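PDB 4OPM: lipase from Acinetobacter baumannii, which probably hydrolyses the ester bonds of lipids such as triacylglycerols. Local coordinates for residues Thr11-Gln14 with Gln15-Trp19; Glu281-Val284 with Ile285-Tyr288. All blocks are in the same frame, centred on the assembly; numbering follows the deposited sequence.

Contact 1 (Thr11-Gln14 with Gln15-Trp19); sequences TILQ and QERNW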
ATOM      1  N   THR A  11      10.088  -7.871 -18.310  1.00 16.16           N
ATOM      2  CA  THR A  11       9.303  -8.963 -18.915  1.00 16.97           C
ATOM      3  C   THR A  11       8.761  -9.867 -17.792  1.00 20.19           C
ATOM      4  O   THR A  11       7.606 -10.297 -17.870  1.00 19.14           O
ATOM      5  CB  THR A  11      10.152  -9.740 -19.949  1.00 24.33           C
ATOM      6  OG1 THR A  11      10.579  -8.828 -20.958  1.00 24.49           O
ATOM      7  CG2 THR A  11       9.385 -10.891 -20.609  1.00 27.87           C
ATOM      8  N   ILE A  12       9.573 -10.115 -16.742  1.00 17.37           N
ATOM      9  CA  ILE A  12       9.154 -10.918 -15.573  1.00 15.98           C
ATOM     10  C   ILE A  12       7.963 -10.226 -14.892  1.00 17.35           C
ATOM     11  O   ILE A  12       6.959 -10.881 -14.629  1.00 16.74           O
ATOM     12  CB  ILE A  12      10.323 -11.149 -14.568  1.00 18.68           C
ATOM     13  CG1 ILE A  12      11.479 -11.982 -15.185  1.00 18.51           C
ATOM     14  CG2 ILE A  12       9.835 -11.724 -13.211  1.00 21.44           C
ATOM     15  CD1 ILE A  12      11.122 -13.471 -15.620  1.00 24.15           C
ATOM     16  N   LEU A  13       8.065  -8.900 -14.652  1.00 15.57           N
ATOM     17  CA  LEU A  13       6.983  -8.136 -14.027  1.00 16.28           C
ATOM     18  C   LEU A  13       5.717  -8.217 -14.875  1.00 17.36           C
ATOM     19  O   LEU A  13       4.639  -8.437 -14.327  1.00 15.14           O
ATOM     20  CB  LEU A  13       7.388  -6.676 -13.790  1.00 17.24           C
ATOM     21  CG  LEU A  13       8.457  -6.452 -12.721  1.00 22.14           C
ATOM     22  CD1 LEU A  13       8.869  -4.990 -12.673  1.00 22.57           C
ATOM     23  CD2 LEU A  13       7.959  -6.878 -11.338  1.00 24.58           C
ATOM     24  N   GLN A  14       5.855  -8.106 -16.202  1.00 15.45           N
ATOM     25  CA  GLN A  14       4.699  -8.203 -17.112  1.00 15.65           C
ATOM     26  C   GLN A  14       3.995  -9.554 -16.955  1.00 18.14           C
ATOM     27  O   GLN A  14       2.761  -9.617 -16.877  1.00 18.04           O
ATOM     28  CB  GLN A  14       5.134  -7.995 -18.575  1.00 16.47           C
ATOM     29  CG  GLN A  14       5.532  -6.546 -18.845  1.00 21.71           C
ATOM     30  CD  GLN A  14       6.429  -6.393 -20.054  1.00 41.07           C
ATOM     31  OE1 GLN A  14       6.466  -7.250 -20.953  1.00 30.64           O
ATOM     32  NE2 GLN A  14       7.167  -5.281 -20.096  1.00 36.61           N
ATOM     33  N   GLN A  15       4.790 -10.632 -16.904  1.00 15.20           N
ATOM     34  CA  GLN A  15       4.268 -11.993 -16.771  0.60 14.96           C
ATOM     35  C   GLN A  15       3.558 -12.182 -15.427  1.00 18.65           C
ATOM     36  O   GLN A  15       2.494 -12.827 -15.374  1.00 18.20           O
ATOM     37  CB  GLN A  15       5.400 -13.011 -16.938  0.60 15.72           C
ATOM     38  CG  GLN A  15       5.924 -13.085 -18.364  0.60 16.74           C
ATOM     39  CD  GLN A  15       6.862 -14.244 -18.502  0.60 27.03           C
ATOM     40  OE1 GLN A  15       6.455 -15.402 -18.440  0.60 22.77           O
ATOM     41  NE2 GLN A  15       8.143 -13.961 -18.627  0.60 18.92           N
ATOM     42  N   GLU A  16       4.121 -11.603 -14.340  1.00 15.27           N
ATOM     43  CA  GLU A  16       3.504 -11.721 -13.013  1.00 14.25           C
ATOM     44  C   GLU A  16       2.148 -11.001 -13.004  1.00 17.18           C
ATOM     45  O   GLU A  16       1.190 -11.533 -12.451  1.00 15.65           O
ATOM     46  CB  GLU A  16       4.401 -11.199 -11.886  1.00 15.22           C
ATOM     47  CG  GLU A  16       3.872 -11.651 -10.529  1.00 17.14           C
ATOM     48  CD  GLU A  16       4.500 -11.024  -9.299  1.00 28.94           C
ATOM     49  OE1 GLU A  16       4.711  -9.790  -9.297  1.00 21.62           O
ATOM     50  OE2 GLU A  16       4.709 -11.762  -8.307  1.00 23.39           O
ATOM     51  N   ARG A  17       2.067  -9.797 -13.634  1.00 13.75           N
ATOM     52  CA  ARG A  17       0.802  -9.055 -13.726  1.00 13.63           C
ATOM     53  C   ARG A  17      -0.240  -9.890 -14.495  1.00 17.04           C
ATOM     54  O   ARG A  17      -1.399  -9.984 -14.078  1.00 15.19           O
ATOM     55  CB  ARG A  17       0.999  -7.696 -14.404  1.00 14.07           C
ATOM     56  CG  ARG A  17       1.843  -6.727 -13.591  1.00 15.00           C
ATOM     57  CD  ARG A  17       2.350  -5.601 -14.491  1.00 17.31           C
ATOM     58  NE  ARG A  17       3.429  -4.861 -13.828  1.00 19.05           N
ATOM     59  CZ  ARG A  17       4.359  -4.158 -14.460  1.00 27.36           C
ATOM     60  NH1 ARG A  17       4.365  -4.095 -15.788  1.00 18.67           N
ATOM     61  NH2 ARG A  17       5.301  -3.526 -13.775  1.00 19.98           N
ATOM     62  N   ASN A  18       0.196 -10.527 -15.602  1.00 15.34           N
ATOM     63  CA  ASN A  18      -0.692 -11.378 -16.398  1.00 15.79           C
ATOM     64  C   ASN A  18      -1.229 -12.554 -15.545  1.00 18.95           C
ATOM     65  O   ASN A  18      -2.425 -12.842 -15.584  1.00 18.09           O
ATOM     66  CB  ASN A  18       0.025 -11.898 -17.640  1.00 17.98           C
ATOM     67  CG  ASN A  18      -0.940 -12.539 -18.601  1.00 42.13           C
ATOM     68  OD1 ASN A  18      -1.080 -13.765 -18.651  1.00 42.10           O
ATOM     69  ND2 ASN A  18      -1.707 -11.720 -19.298  1.00 32.57           N
ATOM     70  N   TRP A  19      -0.356 -13.186 -14.746  1.00 16.06           N
ATOM     71  CA  TRP A  19      -0.708 -14.288 -13.843  1.00 16.01           C
ATOM     72  C   TRP A  19      -1.743 -13.820 -12.790  1.00 18.64           C
ATOM     73  O   TRP A  19      -2.608 -14.595 -12.382  1.00 18.70           O
ATOM     74  CB  TRP A  19       0.567 -14.845 -13.170  1.00 14.74           C
ATOM     75  CG  TRP A  19       0.301 -15.736 -11.996  1.00 15.26           C
ATOM     76  CD1 TRP A  19      -0.014 -17.068 -12.023  1.00 18.10           C
ATOM     77  CD2 TRP A  19       0.278 -15.341 -10.614  1.00 14.58           C
ATOM     78  NE1 TRP A  19      -0.242 -17.523 -10.741  1.00 17.23           N
ATOM     79  CE2 TRP A  19      -0.043 -16.492  -9.857  1.00 18.54           C
ATOM     80  CE3 TRP A  19       0.533 -14.128  -9.939  1.00 15.87           C
ATOM     81  CZ2 TRP A  19      -0.123 -16.466  -8.458  1.00 17.47           C
ATOM     82  CZ3 TRP A  19       0.444 -14.096  -8.552  1.00 17.50           C
ATOM     83  CH2 TRP A  19       0.144 -15.258  -7.824  1.00 17.77           C
TER
HETATM   84  O   HOH W   1       6.886  -3.765 -17.254  1.00 39.10           O

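Contact 2 (Glu281-Val284 with Ile285-Tyr288); sequences EQLV and IQQY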
ATOM      1  N   GLU A 281       0.261 -14.018   1.408  1.00 12.60           N
ATOM      2  CA  GLU A 281      -0.901 -13.591   0.600  1.00 13.02           C
ATOM      3  C   GLU A 281      -2.119 -14.524   0.729  1.00 15.92           C
ATOM      4  O   GLU A 281      -3.251 -14.034   0.696  1.00 14.35           O
ATOM      5  CB  GLU A 281      -0.539 -13.379  -0.881  1.00 14.66           C
ATOM      6  CG  GLU A 281      -0.310 -14.671  -1.668  1.00 18.07           C
ATOM      7  CD  GLU A 281       1.032 -15.360  -1.500  1.00 28.62           C
ATOM      8  OE1 GLU A 281       1.809 -14.979  -0.597  1.00 18.74           O
ATOM      9  OE2 GLU A 281       1.310 -16.287  -2.294  1.00 26.98           O
ATOM     10  N   GLN A 282      -1.908 -15.851   0.892  1.00 12.79           N
ATOM     11  CA  GLN A 282      -3.057 -16.761   0.991  1.00 11.60           C
ATOM     12  C   GLN A 282      -3.794 -16.555   2.321  1.00 15.55           C
ATOM     13  O   GLN A 282      -5.027 -16.633   2.366  1.00 15.52           O
ATOM     14  CB  GLN A 282      -2.608 -18.214   0.813  1.00 12.31           C
ATOM     15  CG  GLN A 282      -2.020 -18.474  -0.585  1.00 14.12           C
ATOM     16  CD  GLN A 282      -1.129 -19.698  -0.625  1.00 20.27           C
ATOM     17  OE1 GLN A 282      -1.284 -20.637   0.161  1.00 14.99           O
ATOM     18  NE2 GLN A 282      -0.190 -19.720  -1.575  1.00 16.88           N
ATOM     19  N   LEU A 283      -3.045 -16.248   3.387  1.00 12.79           N
ATOM     20  CA  LEU A 283      -3.617 -15.968   4.713  1.00 14.07           C
ATOM     21  C   LEU A 283      -4.329 -14.610   4.717  1.00 17.31           C
ATOM     22  O   LEU A 283      -5.356 -14.462   5.373  1.00 17.30           O
ATOM     23  CB  LEU A 283      -2.543 -16.041   5.804  1.00 14.29           C
ATOM     24  CG  LEU A 283      -1.830 -17.431   5.905  1.00 18.30           C
ATOM     25  CD1 LEU A 283      -0.888 -17.476   7.096  1.00 19.90           C
ATOM     26  CD2 LEU A 283      -2.842 -18.597   5.989  1.00 17.12           C
ATOM     27  N   VAL A 284      -3.808 -13.631   3.950  1.00 15.25           N
ATOM     28  CA  VAL A 284      -4.446 -12.315   3.812  1.00 13.79           C
ATOM     29  C   VAL A 284      -5.802 -12.505   3.117  1.00 15.94           C
ATOM     30  O   VAL A 284      -6.822 -12.028   3.607  1.00 15.28           O
ATOM     31  CB  VAL A 284      -3.516 -11.351   3.030  1.00 17.40           C
ATOM     32  CG1 VAL A 284      -4.276 -10.104   2.533  1.00 17.58           C
ATOM     33  CG2 VAL A 284      -2.308 -10.964   3.889  1.00 16.75           C
ATOM     34  N   ILE A 285      -5.809 -13.240   1.989  1.00 14.82           N
ATOM     35  CA  ILE A 285      -7.023 -13.498   1.200  1.00 14.25           C
ATOM     36  C   ILE A 285      -8.042 -14.305   2.008  1.00 17.30           C
ATOM     37  O   ILE A 285      -9.240 -14.047   1.907  1.00 16.47           O
ATOM     38  CB  ILE A 285      -6.624 -14.181  -0.133  1.00 15.98           C
ATOM     39  CG1 ILE A 285      -5.995 -13.132  -1.103  1.00 14.48           C
ATOM     40  CG2 ILE A 285      -7.758 -14.967  -0.790  1.00 15.62           C
ATOM     41  CD1 ILE A 285      -7.021 -12.012  -1.618  1.00 15.25           C
ATOM     42  N   GLN A 286      -7.566 -15.242   2.847  1.00 14.61           N
ATOM     43  CA  GLN A 286      -8.442 -16.050   3.703  1.00 13.79           C
ATOM     44  C   GLN A 286      -9.327 -15.156   4.597  1.00 17.35           C
ATOM     45  O   GLN A 286     -10.477 -15.509   4.852  1.00 18.18           O
ATOM     46  CB  GLN A 286      -7.602 -17.003   4.552  1.00 14.34           C
ATOM     47  CG  GLN A 286      -8.416 -17.915   5.466  1.00 17.56           C
ATOM     48  CD  GLN A 286      -7.506 -18.915   6.108  1.00 24.66           C
ATOM     49  OE1 GLN A 286      -6.602 -18.546   6.860  1.00 19.93           O
ATOM     50  NE2 GLN A 286      -7.664 -20.182   5.746  1.00 21.30           N
ATOM     51  N   GLN A 287      -8.822 -13.976   4.992  1.00 13.91           N
ATOM     52  CA  GLN A 287      -9.575 -13.001   5.785  1.00 15.65           C
ATOM     53  C   GLN A 287     -10.307 -11.968   4.914  1.00 18.76           C
ATOM     54  O   GLN A 287     -11.448 -11.609   5.216  1.00 18.34           O
ATOM     55  CB  GLN A 287      -8.625 -12.242   6.737  1.00 17.19           C
ATOM     56  CG  GLN A 287      -7.841 -13.165   7.689  1.00 19.69           C
ATOM     57  CD  GLN A 287      -8.717 -13.993   8.610  1.00 27.77           C
ATOM     58  OE1 GLN A 287      -9.801 -13.567   9.050  1.00 23.69           O
ATOM     59  NE2 GLN A 287      -8.251 -15.191   8.932  1.00 21.84           N
ATOM     60  N   TYR A 288      -9.640 -11.442   3.878  1.00 15.23           N
ATOM     61  CA  TYR A 288     -10.203 -10.344   3.086  1.00 15.00           C
ATOM     62  C   TYR A 288     -11.426 -10.735   2.236  1.00 19.17           C
ATOM     63  O   TYR A 288     -12.392  -9.963   2.205  1.00 18.58           O
ATOM     64  CB  TYR A 288      -9.110  -9.721   2.200  1.00 15.97           C
ATOM     65  CG  TYR A 288      -9.457  -8.384   1.580  1.00 16.17           C
ATOM     66  CD1 TYR A 288     -10.274  -7.466   2.251  1.00 17.19           C
ATOM     67  CD2 TYR A 288      -8.885  -7.986   0.373  1.00 16.62           C
ATOM     68  CE1 TYR A 288     -10.555  -6.212   1.704  1.00 17.68           C
ATOM     69  CE2 TYR A 288      -9.149  -6.732  -0.176  1.00 17.63           C
ATOM     70  CZ  TYR A 288      -9.990  -5.853   0.490  1.00 20.65           C
ATOM     71  OH  TYR A 288     -10.226  -4.618  -0.046  1.00 18.28           O
TER
HETATM   72  O   HOH W   2      -5.844 -16.055   7.649  1.00 16.78           O

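Contact 1 (Thr11-Gln14 with Gln15-Trp19)
Arg-17 folds its long side chain back over Leu-13, one turn earlier in the helix, and lays one face of its guanidinium on that residue's aliphatic part: CB of Leu-13 sits 3.8 Å from NH2 of Arg-17, toward the rim of the flat group rather than under its centre. The direction is set at the first torsion, which places CG of Arg-17 beside its own backbone N (chi1 -67°); from there the chain runs extended to NE, with CG passing 3.4 Å from the carbonyl O of Leu-13. NH1 of Arg-17 lies 4.1 Å from CG of Gln-14, and the Gln-14 amide and the guanidinium are turned 38° apart. A water joins the two groups, accepting from NH1 of Arg-17 at 2.9 Å and from NE2 of Gln-14 at 3.2 Å. The guanidinium is also held by a salt bridge from NE to Asp-58, so a partner outside the helix restrains it as well. N of Arg-17 donates to O of Leu-13 at 3.0 Å (N-H...O 163°), within a run of four such bonds. These i to i+3 and i to i+4 contacts are those of a regular alpha-helix, here the surface helix 9-19 near the N-terminus, ahead of the first strand of the alpha/beta hydrolase sheet.

Contact 2 (Glu281-Val284 with Ile285-Tyr288)
The first turns of helix 281-298, the last helix of this alpha/beta hydrolase fold, bring Val-284 and Leu-283 against the residues that follow them. The carbonyl O of Val-284 is gripped by two backbone donors: N of Tyr-288 approaches in the carbonyl plane at 2.9 Å, the regular i to i+4 bond, whereas N of Gln-287 makes an i to i+3 bond from above that plane at 3.1 Å, with a more bent N-H...O angle of 136°. N of Ile-285 donates regularly to O of Glu-281 at 3.0 Å. Val-284 and Tyr-288 are buried, and Ile-285 is partly so. Val-284 packs on Val-63 and Leu-240, Ile-285 reaches Val-63, Tyr-66 and Leu-67, and the Tyr-288 ring stacks with Phe-141 of strand 137-143, so the helix is applied to the central sheet. On a more exposed side, Leu-283 and Gln-286 run alongside each other and point the same way, CD2 of Leu-283 standing 3.9 Å from OE1 of Gln-286. The Gln-287 side chain turns at its second torsion (chi2 -60°), a bend that brings its NE2 to a bound water. This one water ties three groups together: it donates to O of Leu-283 at 2.8 Å and to OE1 of Gln-286 at 2.7 Å, and accepts from NE2 of Gln-287 at 2.9 Å.

In the fold
Although contact 1 and contact 2 belong to helices near opposite ends of the chain, their nearest atoms come within about 6 Å, without touching; the centres are about 21 Å apart. Segment 57-67 lies between them: Glu-16 hydrogen-bonds to Asn-61 and Trp-19 stacks with His-65, while Glu-281 packs on Arg-62 and Val-63 of helix 61-64. The centre of contact 1, on the surface, is about 19 Å from that of the chain, against about 15 Å for contact 2. Bound PE4, probably from the crystallisation liquor, lies about 3 Å from the side chains of Asn-18 and Gln-287. A probable catalytic triad, Ser-120, Asp-245 and His-274, includes a histidine shortly before helix 281-298 in sequence.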